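Omega-class glutathione S-transferase (Bombyx mori, PDB 3WD6) binds glutathione and probably acts as a glutathione transferase and a glutathione-dependent dehydroascorbate reductase. Local coordinates at residues 24-29 with 80-85; 30-35 with 53-58; 35-40 with 224-229; 41-46 with 179-184. One frame throughout, in Å; residues are numbered along the deposited sequence.

Contacts 1 and 2 lie in the thioredoxin-like sheet, with centres about 8 Å apart, and are tied by the hydroxyl of Y33, which lies 2.6 Å (OH) from E82 OE2, and by the salt bridge from K29 NZ to D54 OD2 at 2.5 Å. Contact 3 shares M35 with contact 2 and brings the chain to the glutathione through C38 and Y40; N34 ND2 and Y224 OH, 3.1 Å apart, link the two. Contact 4 follows on the same helix, 39-51, its centre about 11 Å from that of contact 3, and presses that helix against the C-terminal domain. There the side chain of R43 comes within about 4 Å of the glutathione.

Contact 1: 24-29 with 80-85; sequences PPFNGK and AIEIAE
The F26 ring lies with one face over the backbone at the turn of the β-hairpin formed by strands 80-82 and 87-90 of the thioredoxin-like sheet. E85 N sits 3.8 Å above the plane of the F26 ring, over its centre, and A84 C is on the same face but displaced toward the rim. At the edge, in the ring plane, stands the carbonyl of E82, with F26 CE1 3.7 Å from E82 O. The far end of the ring makes the closest touch, F26 CZ to A84 CA at 3.5 Å. With CG anti to the backbone N (chi1 -173°), F26 reaches out of its loop to lie along the turn.

E82 passes the ring in the opposite direction, its CG 3.9 Å from F26 CD1, and sends its carboxylate on to the hydroxyl of Y33 and the ammonium of K72. From the turn, E85 CG adds a looser touch to F26 CB. A serine in place of F26 would probably leave the backbone of A84 and E85 without its apolar cover and take away most of the packing between the loop and the turn.

Beyond F26 the loop folds back through G28, whose phi is positive (105°), and an Asx turn closes it: K29 N donates to N27 OD1 at 3.2 Å, from well above the plane of that side-chain carbonyl.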
# COMPACT_ATOMS: atom_id res chain seq x y z
N PRO A 24 15.60 17.05 -6.06
CA PRO A 24 16.92 16.39 -6.08
C PRO A 24 17.26 15.84 -7.47
O PRO A 24 16.42 15.21 -8.12
CB PRO A 24 16.74 15.23 -5.09
CG PRO A 24 15.56 15.64 -4.22
CD PRO A 24 14.65 16.40 -5.14
N PRO A 25 18.49 16.10 -7.95
CA PRO A 25 18.89 15.66 -9.30
C PRO A 25 18.90 14.13 -9.42
O PRO A 25 19.28 13.46 -8.47
CB PRO A 25 20.33 16.19 -9.43
CG PRO A 25 20.79 16.47 -8.01
CD PRO A 25 19.56 16.83 -7.24
N PHE A 26 18.48 13.59 -10.57
CA PHE A 26 18.55 12.15 -10.80
C PHE A 26 20.01 11.70 -10.70
O PHE A 26 20.92 12.43 -11.11
CB PHE A 26 17.96 11.82 -12.17
CG PHE A 26 17.83 10.33 -12.46
CD1 PHE A 26 16.71 9.62 -12.03
CD2 PHE A 26 18.82 9.65 -13.18
CE1 PHE A 26 16.59 8.26 -12.31
CE2 PHE A 26 18.70 8.29 -13.45
CZ PHE A 26 17.58 7.60 -13.02
N ASN A 27 20.25 10.51 -10.15
CA ASN A 27 21.61 10.06 -9.87
C ASN A 27 21.85 8.60 -10.29
O ASN A 27 22.88 7.99 -9.92
CB ASN A 27 21.96 10.25 -8.38
CG ASN A 27 21.13 9.35 -7.44
OD1 ASN A 27 21.21 8.11 -7.50
ND2 ASN A 27 20.35 9.97 -6.55
N GLY A 28 20.91 8.04 -11.05
CA GLY A 28 21.04 6.67 -11.52
C GLY A 28 20.16 5.66 -10.79
O GLY A 28 19.64 4.71 -11.41
N LYS A 29 20.00 5.84 -9.48
CA LYS A 29 19.12 4.98 -8.69
C LYS A 29 17.65 5.14 -9.10
O LYS A 29 17.15 6.26 -9.19
CB LYS A 29 19.25 5.31 -7.20
CG LYS A 29 20.35 4.55 -6.47
CD LYS A 29 19.94 4.33 -5.01
CE LYS A 29 21.16 4.23 -4.08
NZ LYS A 29 22.12 3.22 -4.56
N ALA A 80 4.92 7.56 -7.88
CA ALA A 80 5.48 7.54 -9.22
C ALA A 80 6.92 7.01 -9.13
O ALA A 80 7.64 7.33 -8.15
CB ALA A 80 5.47 8.94 -9.83
N ILE A 81 7.33 6.21 -10.11
CA ILE A 81 8.74 5.84 -10.21
C ILE A 81 9.43 6.58 -11.36
O ILE A 81 8.81 6.89 -12.39
CB ILE A 81 8.95 4.29 -10.34
CG1 ILE A 81 8.45 3.78 -11.70
CG2 ILE A 81 8.25 3.55 -9.20
CD1 ILE A 81 8.60 2.26 -11.88
N GLU A 82 10.72 6.87 -11.18
CA GLU A 82 11.52 7.51 -12.21
C GLU A 82 12.62 6.52 -12.57
O GLU A 82 13.50 6.23 -11.74
CB GLU A 82 12.11 8.83 -11.69
CG GLU A 82 12.87 9.66 -12.74
CD GLU A 82 13.00 11.15 -12.35
OE1 GLU A 82 13.30 12.00 -13.22
OE2 GLU A 82 12.79 11.48 -11.16
N ILE A 83 12.58 5.99 -13.79
CA ILE A 83 13.47 4.87 -14.13
C ILE A 83 14.73 5.36 -14.85
O ILE A 83 15.70 4.61 -15.03
CB ILE A 83 12.74 3.79 -14.94
CG1 ILE A 83 12.11 4.41 -16.20
CG2 ILE A 83 11.65 3.14 -14.09
CD1 ILE A 83 11.40 3.41 -17.08
N ALA A 84 14.68 6.64 -15.25
CA ALA A 84 15.76 7.33 -15.95
C ALA A 84 15.41 8.81 -15.91
O ALA A 84 14.26 9.16 -15.58
CB ALA A 84 15.84 6.84 -17.39
N GLU A 85 16.36 9.69 -16.23
CA GLU A 85 16.08 11.12 -16.06
C GLU A 85 14.85 11.55 -16.88
O GLU A 85 14.79 11.34 -18.10
CB GLU A 85 17.28 12.00 -16.38
CG GLU A 85 17.11 13.42 -15.80
CD GLU A 85 18.29 14.36 -16.06
OE1 GLU A 85 19.19 14.01 -16.87
OE2 GLU A 85 18.30 15.45 -15.45

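Contact 2: 30-35 with 53-58; sequences LRVYNM and IDYEVV
E56 OE1 is gripped by two nitrogens of R31 in a salt bridge: NE of R31 sits very close to OE1, at a modelled 2.5 Å, and R31 NH2 adds a weak bond to the same oxygen at 2.9 Å. E56 lies at the edge of the R31 guanidinium, near its plane, and the guanidinium and carboxylate planes are 19° apart. This pair crosses between the parallel strands 31-34 and 56-60 of a β-α-β unit in the thioredoxin-like domain, whose connecting helix is 39-51.

A bend at chi3 (-59°) turns the end of R31 toward E56, and V58 CG2 lies over one guanidinium face, 3.6 Å from NE of R31. In the guanidinium plane, R31 NH1 also donates to Y33 OH at 3.0 Å, and P24 O takes a further bond from NH1. Y33 OH is also hydrogen-bonded to E82. A methionine in place of R31 would probably leave the carboxylate of E56 without its positive mate and Y33 OH without this donor. On this face of the sheet the Y33 ring runs beside V58, both pointing the same way.

The backbones pair through E56 N to L30 O, V32 N to E56 O, V58 N to V32 O and N34 N to V58 O, all between 2.8 and 2.9 Å. Toward helix 39-51, on the other face, V32 CG2 packs 3.6 Å from Y55 CD2, and N34 CB touches V57 CG1. Just before the first backbone bond, a water bridges the segments, accepting from L30 N and donating to D54 O, each at 3.0 Å.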
# COMPACT_ATOMS: atom_id res chain seq x y z
N LEU A 30 16.97 4.02 -9.34
CA LEU A 30 15.52 4.04 -9.48
C LEU A 30 14.94 4.77 -8.28
O LEU A 30 15.30 4.48 -7.12
CB LEU A 30 14.95 2.62 -9.55
CG LEU A 30 13.47 2.57 -9.95
CD1 LEU A 30 13.20 1.48 -10.99
CD2 LEU A 30 12.61 2.37 -8.74
N ARG A 31 14.06 5.73 -8.55
CA ARG A 31 13.52 6.59 -7.51
C ARG A 31 12.01 6.50 -7.41
O ARG A 31 11.29 6.56 -8.43
CB ARG A 31 13.91 8.05 -7.78
CG ARG A 31 13.03 9.06 -7.03
CD ARG A 31 13.39 10.48 -7.41
NE ARG A 31 14.79 10.78 -7.13
CZ ARG A 31 15.37 11.94 -7.43
NH1 ARG A 31 14.66 12.89 -8.03
NH2 ARG A 31 16.64 12.15 -7.14
N VAL A 32 11.51 6.40 -6.18
CA VAL A 32 10.07 6.42 -5.95
C VAL A 32 9.63 7.76 -5.36
O VAL A 32 10.12 8.14 -4.29
CB VAL A 32 9.65 5.32 -4.94
CG1 VAL A 32 8.12 5.27 -4.77
CG2 VAL A 32 10.19 3.96 -5.36
N TYR A 33 8.71 8.45 -6.04
CA TYR A 33 8.01 9.58 -5.42
C TYR A 33 6.91 9.00 -4.54
O TYR A 33 5.98 8.33 -5.03
CB TYR A 33 7.48 10.59 -6.46
CG TYR A 33 8.62 11.21 -7.21
CD1 TYR A 33 9.33 12.27 -6.67
CD2 TYR A 33 9.05 10.70 -8.44
CE1 TYR A 33 10.41 12.83 -7.32
CE2 TYR A 33 10.14 11.26 -9.11
CZ TYR A 33 10.81 12.32 -8.54
OH TYR A 33 11.90 12.88 -9.18
N ASN A 34 7.02 9.25 -3.24
CA ASN A 34 6.25 8.51 -2.24
C ASN A 34 5.62 9.47 -1.23
O ASN A 34 5.99 10.65 -1.19
CB ASN A 34 7.25 7.61 -1.50
CG ASN A 34 6.60 6.68 -0.49
OD1 ASN A 34 5.62 5.99 -0.78
ND2 ASN A 34 7.17 6.65 0.72
N MET A 35 4.67 8.97 -0.44
CA MET A 35 4.47 9.55 0.89
C MET A 35 4.22 8.44 1.90
O MET A 35 3.47 7.50 1.63
CB MET A 35 3.45 10.68 0.93
CG MET A 35 2.07 10.29 1.31
SD MET A 35 1.70 10.39 3.09
CE MET A 35 -0.10 10.25 2.92
N ILE A 53 15.18 -4.82 -5.50
CA ILE A 53 15.64 -3.79 -6.42
C ILE A 53 16.16 -2.59 -5.63
O ILE A 53 15.47 -2.07 -4.74
CB ILE A 53 14.47 -3.32 -7.29
CG1 ILE A 53 14.08 -4.45 -8.26
CG2 ILE A 53 14.82 -2.02 -8.03
CD1 ILE A 53 12.57 -4.48 -8.62
N ASP A 54 17.38 -2.16 -5.93
CA ASP A 54 17.91 -0.95 -5.28
C ASP A 54 17.12 0.28 -5.75
O ASP A 54 16.78 0.41 -6.93
CB ASP A 54 19.41 -0.76 -5.54
CG ASP A 54 20.03 0.27 -4.60
OD1 ASP A 54 19.77 0.19 -3.37
OD2 ASP A 54 20.74 1.18 -5.07
N TYR A 55 16.79 1.16 -4.80
CA TYR A 55 16.08 2.37 -5.14
C TYR A 55 16.26 3.41 -4.05
O TYR A 55 16.89 3.16 -3.02
CB TYR A 55 14.58 2.09 -5.38
CG TYR A 55 13.82 1.67 -4.14
CD1 TYR A 55 13.92 0.38 -3.65
CD2 TYR A 55 12.98 2.57 -3.47
CE1 TYR A 55 13.21 -0.03 -2.52
CE2 TYR A 55 12.27 2.18 -2.34
CZ TYR A 55 12.38 0.88 -1.87
OH TYR A 55 11.69 0.46 -0.74
N GLU A 56 15.72 4.60 -4.32
CA GLU A 56 15.73 5.70 -3.36
C GLU A 56 14.30 6.23 -3.26
O GLU A 56 13.48 6.05 -4.19
CB GLU A 56 16.68 6.82 -3.82
CG GLU A 56 16.34 7.35 -5.22
CD GLU A 56 17.15 8.58 -5.60
OE1 GLU A 56 16.71 9.34 -6.50
OE2 GLU A 56 18.24 8.78 -5.02
N VAL A 57 14.00 6.88 -2.13
CA VAL A 57 12.67 7.41 -1.89
C VAL A 57 12.73 8.92 -1.81
O VAL A 57 13.56 9.47 -1.10
CB VAL A 57 12.09 6.88 -0.54
CG1 VAL A 57 10.74 7.52 -0.23
CG2 VAL A 57 12.00 5.35 -0.55
N VAL A 58 11.86 9.60 -2.55
CA VAL A 58 11.63 11.03 -2.34
C VAL A 58 10.21 11.22 -1.80
O VAL A 58 9.24 10.90 -2.49
CB VAL A 58 11.83 11.86 -3.63
CG1 VAL A 58 11.35 13.31 -3.41
CG2 VAL A 58 13.29 11.85 -4.05
O HOH W 1 18.43 1.42 -9.20

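Contact 3: 35-40 with 224-229; sequences MRYCPY and YLIPLE. With GSH (glutathione), chain J.
R36, just after M35, lays its guanidinium flat on the Y224 ring, the planes 17° apart and the centres 3.9 Å apart, in a stacked cation-pi pair. R36 NH1 comes nearest the ring, 3.3 Å from Y224 CZ, over the face but toward its rim. A bend at chi2 (80°) brings the group there, and R36 NH2 then donates to Y224 O at 2.9 Å from well above that carbonyl plane. I226 CG1 closes in on NH1 as well.

Next, Y37 touches I226, its CD1 3.8 Å from I226 CD1. The chain makes a type I turn from M35 to C38, closed by C38 N to M35 O at 2.7 Å. C38 then N-caps helix 39-51 and lies beside the glutathione sulfur, though the modelled separation is too short to rest anything on. A water oxygen lies 3.0 Å from C38 O and 2.6 Å from Y224 OH, which is also hydrogen-bonded to N34 ND2. Y40 holds one ring face toward glutathione CB1.

Around this loop the domains close together: Y37 stacks on F234 of helix 228-240, P39 rests on P184 and W185 of helix 177-189, and Y224 packs on Q42 and I45 of helix 39-51.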
# COMPACT_ATOMS: atom_id res chain seq x y z
N MET A 35 4.67 8.97 -0.44
CA MET A 35 4.47 9.55 0.89
C MET A 35 4.22 8.44 1.90
O MET A 35 3.47 7.50 1.63
CB MET A 35 3.45 10.68 0.93
CG MET A 35 2.07 10.29 1.31
SD MET A 35 1.70 10.39 3.09
CE MET A 35 -0.10 10.25 2.92
N ARG A 36 4.90 8.57 3.04
CA ARG A 36 5.15 7.46 3.96
C ARG A 36 3.87 6.71 4.36
O ARG A 36 3.89 5.49 4.58
CB ARG A 36 5.92 7.95 5.20
CG ARG A 36 6.34 6.86 6.20
CD ARG A 36 7.59 6.13 5.73
NE ARG A 36 8.00 5.06 6.64
CZ ARG A 36 7.33 3.92 6.84
NH1 ARG A 36 6.17 3.69 6.20
NH2 ARG A 36 7.81 3.00 7.67
N TYR A 37 2.76 7.44 4.41
CA TYR A 37 1.50 6.91 4.92
C TYR A 37 0.56 6.59 3.77
O TYR A 37 -0.58 6.17 3.98
CB TYR A 37 0.88 7.93 5.90
CG TYR A 37 1.86 8.27 7.01
CD1 TYR A 37 1.90 7.54 8.19
CD2 TYR A 37 2.79 9.28 6.84
CE1 TYR A 37 2.84 7.84 9.19
CE2 TYR A 37 3.72 9.58 7.82
CZ TYR A 37 3.75 8.85 8.98
OH TYR A 37 4.69 9.19 9.95
N CYS A 38 1.03 6.78 2.53
CA CYS A 38 0.18 6.45 1.39
C CYS A 38 0.13 4.94 1.11
O CYS A 38 1.14 4.32 0.75
CB CYS A 38 0.61 7.22 0.13
SG CYS A 38 -0.43 6.77 -1.30
N PRO A 39 -1.07 4.33 1.26
CA PRO A 39 -1.09 2.88 1.00
C PRO A 39 -0.82 2.57 -0.46
O PRO A 39 -0.23 1.51 -0.74
CB PRO A 39 -2.52 2.44 1.37
CG PRO A 39 -3.34 3.70 1.27
CD PRO A 39 -2.39 4.86 1.63
N TYR A 40 -1.25 3.45 -1.38
CA TYR A 40 -1.04 3.18 -2.80
C TYR A 40 0.44 3.15 -3.12
O TYR A 40 0.93 2.23 -3.79
CB TYR A 40 -1.80 4.18 -3.69
CG TYR A 40 -3.29 3.98 -3.60
CD1 TYR A 40 -3.91 2.94 -4.28
CD2 TYR A 40 -4.06 4.80 -2.78
CE1 TYR A 40 -5.28 2.74 -4.18
CE2 TYR A 40 -5.44 4.61 -2.68
CZ TYR A 40 -6.04 3.58 -3.38
OH TYR A 40 -7.40 3.38 -3.26
N TYR A 224 9.20 -1.98 6.40
CA TYR A 224 8.48 -0.75 6.09
C TYR A 224 7.29 -0.50 7.05
O TYR A 224 6.58 0.49 6.91
CB TYR A 224 7.97 -0.76 4.63
CG TYR A 224 7.48 0.57 4.08
CD1 TYR A 224 8.34 1.67 4.01
CD2 TYR A 224 6.17 0.73 3.60
CE1 TYR A 224 7.90 2.92 3.49
CE2 TYR A 224 5.72 1.97 3.07
CZ TYR A 224 6.60 3.06 3.02
OH TYR A 224 6.21 4.29 2.52
N LEU A 225 7.06 -1.41 7.99
CA LEU A 225 5.94 -1.26 8.93
C LEU A 225 5.91 0.12 9.61
O LEU A 225 6.95 0.67 9.98
CB LEU A 225 6.00 -2.31 10.03
CG LEU A 225 5.46 -3.69 9.64
CD1 LEU A 225 5.60 -4.65 10.85
CD2 LEU A 225 4.00 -3.58 9.15
N ILE A 226 4.70 0.66 9.77
CA ILE A 226 4.52 1.84 10.59
C ILE A 226 4.11 1.40 12.00
O ILE A 226 3.07 0.73 12.16
CB ILE A 226 3.44 2.73 9.97
CG1 ILE A 226 3.86 3.11 8.54
CG2 ILE A 226 3.17 3.98 10.85
CD1 ILE A 226 2.81 3.91 7.77
N PRO A 227 4.92 1.75 13.03
CA PRO A 227 4.50 1.38 14.40
C PRO A 227 3.05 1.85 14.65
O PRO A 227 2.72 3.01 14.32
CB PRO A 227 5.48 2.14 15.30
CG PRO A 227 6.70 2.34 14.44
CD PRO A 227 6.15 2.55 13.04
N LEU A 228 2.21 0.98 15.20
CA LEU A 228 0.76 1.25 15.25
C LEU A 228 0.35 2.52 16.01
O LEU A 228 -0.65 3.17 15.65
CB LEU A 228 0.00 0.02 15.77
CG LEU A 228 -0.25 -1.03 14.68
CD1 LEU A 228 -0.77 -2.32 15.27
CD2 LEU A 228 -1.21 -0.47 13.62
N GLU A 229 1.10 2.88 17.05
CA GLU A 229 0.78 4.09 17.78
C GLU A 229 1.07 5.31 16.90
O GLU A 229 0.37 6.31 16.97
CB GLU A 229 1.54 4.18 19.10
CG GLU A 229 3.03 4.48 18.95
CD GLU A 229 3.85 3.24 18.66
OE1 GLU A 229 3.26 2.20 18.26
OE2 GLU A 229 5.10 3.31 18.82
N1 GSH J . -4.94 5.18 -8.55
CA1 GSH J . -3.73 5.75 -7.94
C1 GSH J . -2.66 4.69 -7.69
O11 GSH J . -1.41 4.99 -7.69
O12 GSH J . -3.03 3.47 -7.52
CB1 GSH J . -4.12 6.46 -6.66
CG1 GSH J . -3.03 6.90 -5.73
CD1 GSH J . -3.44 7.93 -4.70
OE1 GSH J . -4.61 8.14 -4.43
N2 GSH J . -2.43 8.68 -4.02
CA2 GSH J . -2.89 9.68 -3.05
C2 GSH J . -2.52 11.05 -3.58
O2 GSH J . -1.42 11.20 -4.10
CB2 GSH J . -2.20 9.47 -1.74
SG2 GSH J . -2.77 8.18 -0.69
N3 GSH J . -3.46 12.15 -3.48
CA3 GSH J . -3.10 13.47 -3.99
C3 GSH J . -3.74 14.62 -3.33
O31 GSH J . -3.56 14.81 -2.10
O32 GSH J . -4.45 15.41 -4.00
O HOH W 2 4.09 4.59 1.03

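Contact 4: 41-46 with 179-184; sequences AQRTIL and DYMIWP
R43 comes side-on to the backbone of M181, its extended chain reaching across from helix 39-51 to helix 177-189. NE of R43 donates to M181 O at 2.8 Å, in the carbonyl plane and on a lone pair, while NH2 of R43 reaches the same M181 O at 3.1 Å from a direction tilted out of that plane. Both bonds lie close to the guanidinium plane. The side chain of M181 bends back over the base of the arginine, its SD 3.6 Å from R43 CB, so the two residues clasp each other.

One turn on, L46 points into the other helix. Its CD1 wedges 3.2 Å from Y180 O and meets the edge of the W183 ring, the leucine and tryptophan chains crossing at about a right angle. L46 CB rests against the Y180 ring.

Q42, stretched out with CG anti to the backbone N (chi1 -172°), lays its amide beside P184, OE1 3.2 Å from P184 CB. Its amide plane stands 82° from the W183 ring, with NE2 at the ring's edge. E187 and R188 take the polar ends of Q42.

The short helix segments run at 139°, an oblique crossing nearer antiparallel than parallel, with axes 8.3 Å apart at closest, and join the thioredoxin-like domain to the helical one. P184 has no N-H to give the preceding turn, and the helix kinks there. The arginine thus satisfies a buried carbonyl with two donors, and its NH1 holds S92, itself bound to glutathione, consistent with a second-shell part in the pocket.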
# COMPACT_ATOMS: atom_id res chain seq x y z
N ALA A 41 1.16 4.14 -2.61
CA ALA A 41 2.60 4.18 -2.80
C ALA A 41 3.27 2.97 -2.11
O ALA A 41 4.30 2.49 -2.58
CB ALA A 41 3.16 5.49 -2.28
N GLN A 42 2.66 2.48 -1.03
CA GLN A 42 3.22 1.32 -0.31
C GLN A 42 3.33 0.08 -1.22
O GLN A 42 4.27 -0.72 -1.09
CB GLN A 42 2.41 0.98 0.95
CG GLN A 42 3.07 -0.09 1.81
CD GLN A 42 2.28 -0.40 3.08
OE1 GLN A 42 1.19 0.17 3.30
NE2 GLN A 42 2.81 -1.31 3.92
N ARG A 43 2.37 -0.07 -2.13
CA ARG A 43 2.43 -1.14 -3.13
C ARG A 43 3.76 -1.15 -3.86
O ARG A 43 4.35 -2.22 -4.09
CB ARG A 43 1.30 -0.97 -4.15
CG ARG A 43 -0.05 -1.33 -3.62
CD ARG A 43 -1.10 -0.86 -4.56
NE ARG A 43 -2.36 -1.55 -4.36
CZ ARG A 43 -3.46 -1.30 -5.05
NH1 ARG A 43 -3.45 -0.34 -5.99
NH2 ARG A 43 -4.56 -2.01 -4.81
N THR A 44 4.22 0.04 -4.24
CA THR A 44 5.46 0.15 -5.01
C THR A 44 6.66 -0.22 -4.14
O THR A 44 7.55 -0.97 -4.56
CB THR A 44 5.59 1.55 -5.63
OG1 THR A 44 4.46 1.82 -6.48
CG2 THR A 44 6.89 1.66 -6.43
N ILE A 45 6.70 0.30 -2.91
CA ILE A 45 7.73 -0.07 -1.91
C ILE A 45 7.80 -1.59 -1.67
O ILE A 45 8.89 -2.19 -1.68
CB ILE A 45 7.46 0.59 -0.54
CG1 ILE A 45 7.23 2.10 -0.69
CG2 ILE A 45 8.56 0.26 0.45
CD1 ILE A 45 8.43 2.84 -1.25
N LEU A 46 6.65 -2.21 -1.41
CA LEU A 46 6.61 -3.64 -1.14
C LEU A 46 7.24 -4.39 -2.30
O LEU A 46 8.11 -5.23 -2.11
CB LEU A 46 5.16 -4.13 -0.94
CG LEU A 46 4.45 -3.58 0.30
CD1 LEU A 46 3.01 -4.03 0.32
CD2 LEU A 46 5.19 -3.99 1.59
N ASP A 179 -0.99 -10.71 -2.75
CA ASP A 179 -0.72 -10.41 -1.36
C ASP A 179 -0.24 -8.97 -1.18
O ASP A 179 -0.82 -8.20 -0.43
CB ASP A 179 0.31 -11.37 -0.78
CG ASP A 179 -0.09 -12.82 -0.95
OD1 ASP A 179 -0.95 -13.31 -0.16
OD2 ASP A 179 0.48 -13.48 -1.86
N TYR A 180 0.83 -8.61 -1.89
CA TYR A 180 1.44 -7.30 -1.68
C TYR A 180 0.50 -6.16 -2.06
O TYR A 180 0.54 -5.10 -1.42
CB TYR A 180 2.75 -7.16 -2.45
CG TYR A 180 3.89 -7.93 -1.83
CD1 TYR A 180 4.11 -7.91 -0.44
CD2 TYR A 180 4.74 -8.71 -2.62
CE1 TYR A 180 5.16 -8.63 0.14
CE2 TYR A 180 5.79 -9.43 -2.05
CZ TYR A 180 6.00 -9.39 -0.67
OH TYR A 180 7.05 -10.08 -0.11
N MET A 181 -0.32 -6.37 -3.09
CA MET A 181 -1.11 -5.25 -3.63
C MET A 181 -2.34 -4.95 -2.76
O MET A 181 -2.93 -3.86 -2.85
CB MET A 181 -1.50 -5.48 -5.10
CG MET A 181 -0.32 -5.50 -6.07
SD MET A 181 0.69 -4.00 -6.01
CE MET A 181 2.02 -4.51 -4.89
N ILE A 182 -2.72 -5.89 -1.90
CA ILE A 182 -3.81 -5.62 -0.98
C ILE A 182 -3.27 -5.36 0.43
O ILE A 182 -3.96 -4.79 1.28
CB ILE A 182 -4.87 -6.77 -0.97
CG1 ILE A 182 -4.35 -8.02 -0.25
CG2 ILE A 182 -5.30 -7.12 -2.40
CD1 ILE A 182 -5.31 -9.24 -0.38
N TRP A 183 -2.02 -5.75 0.67
CA TRP A 183 -1.46 -5.69 2.02
C TRP A 183 -1.65 -4.34 2.76
O TRP A 183 -1.95 -4.32 3.95
CB TRP A 183 0.03 -6.07 2.03
CG TRP A 183 0.60 -5.73 3.37
CD1 TRP A 183 1.45 -4.71 3.68
CD2 TRP A 183 0.26 -6.36 4.61
NE1 TRP A 183 1.70 -4.69 5.04
CE2 TRP A 183 0.97 -5.68 5.63
CE3 TRP A 183 -0.57 -7.44 4.95
CZ2 TRP A 183 0.87 -6.06 6.98
CZ3 TRP A 183 -0.66 -7.81 6.29
CH2 TRP A 183 0.06 -7.11 7.29
N PRO A 184 -1.45 -3.21 2.06
CA PRO A 184 -1.48 -1.94 2.82
C PRO A 184 -2.77 -1.74 3.61
O PRO A 184 -2.79 -1.09 4.69
CB PRO A 184 -1.36 -0.87 1.73
CG PRO A 184 -0.62 -1.58 0.60
CD PRO A 184 -1.15 -3.00 0.63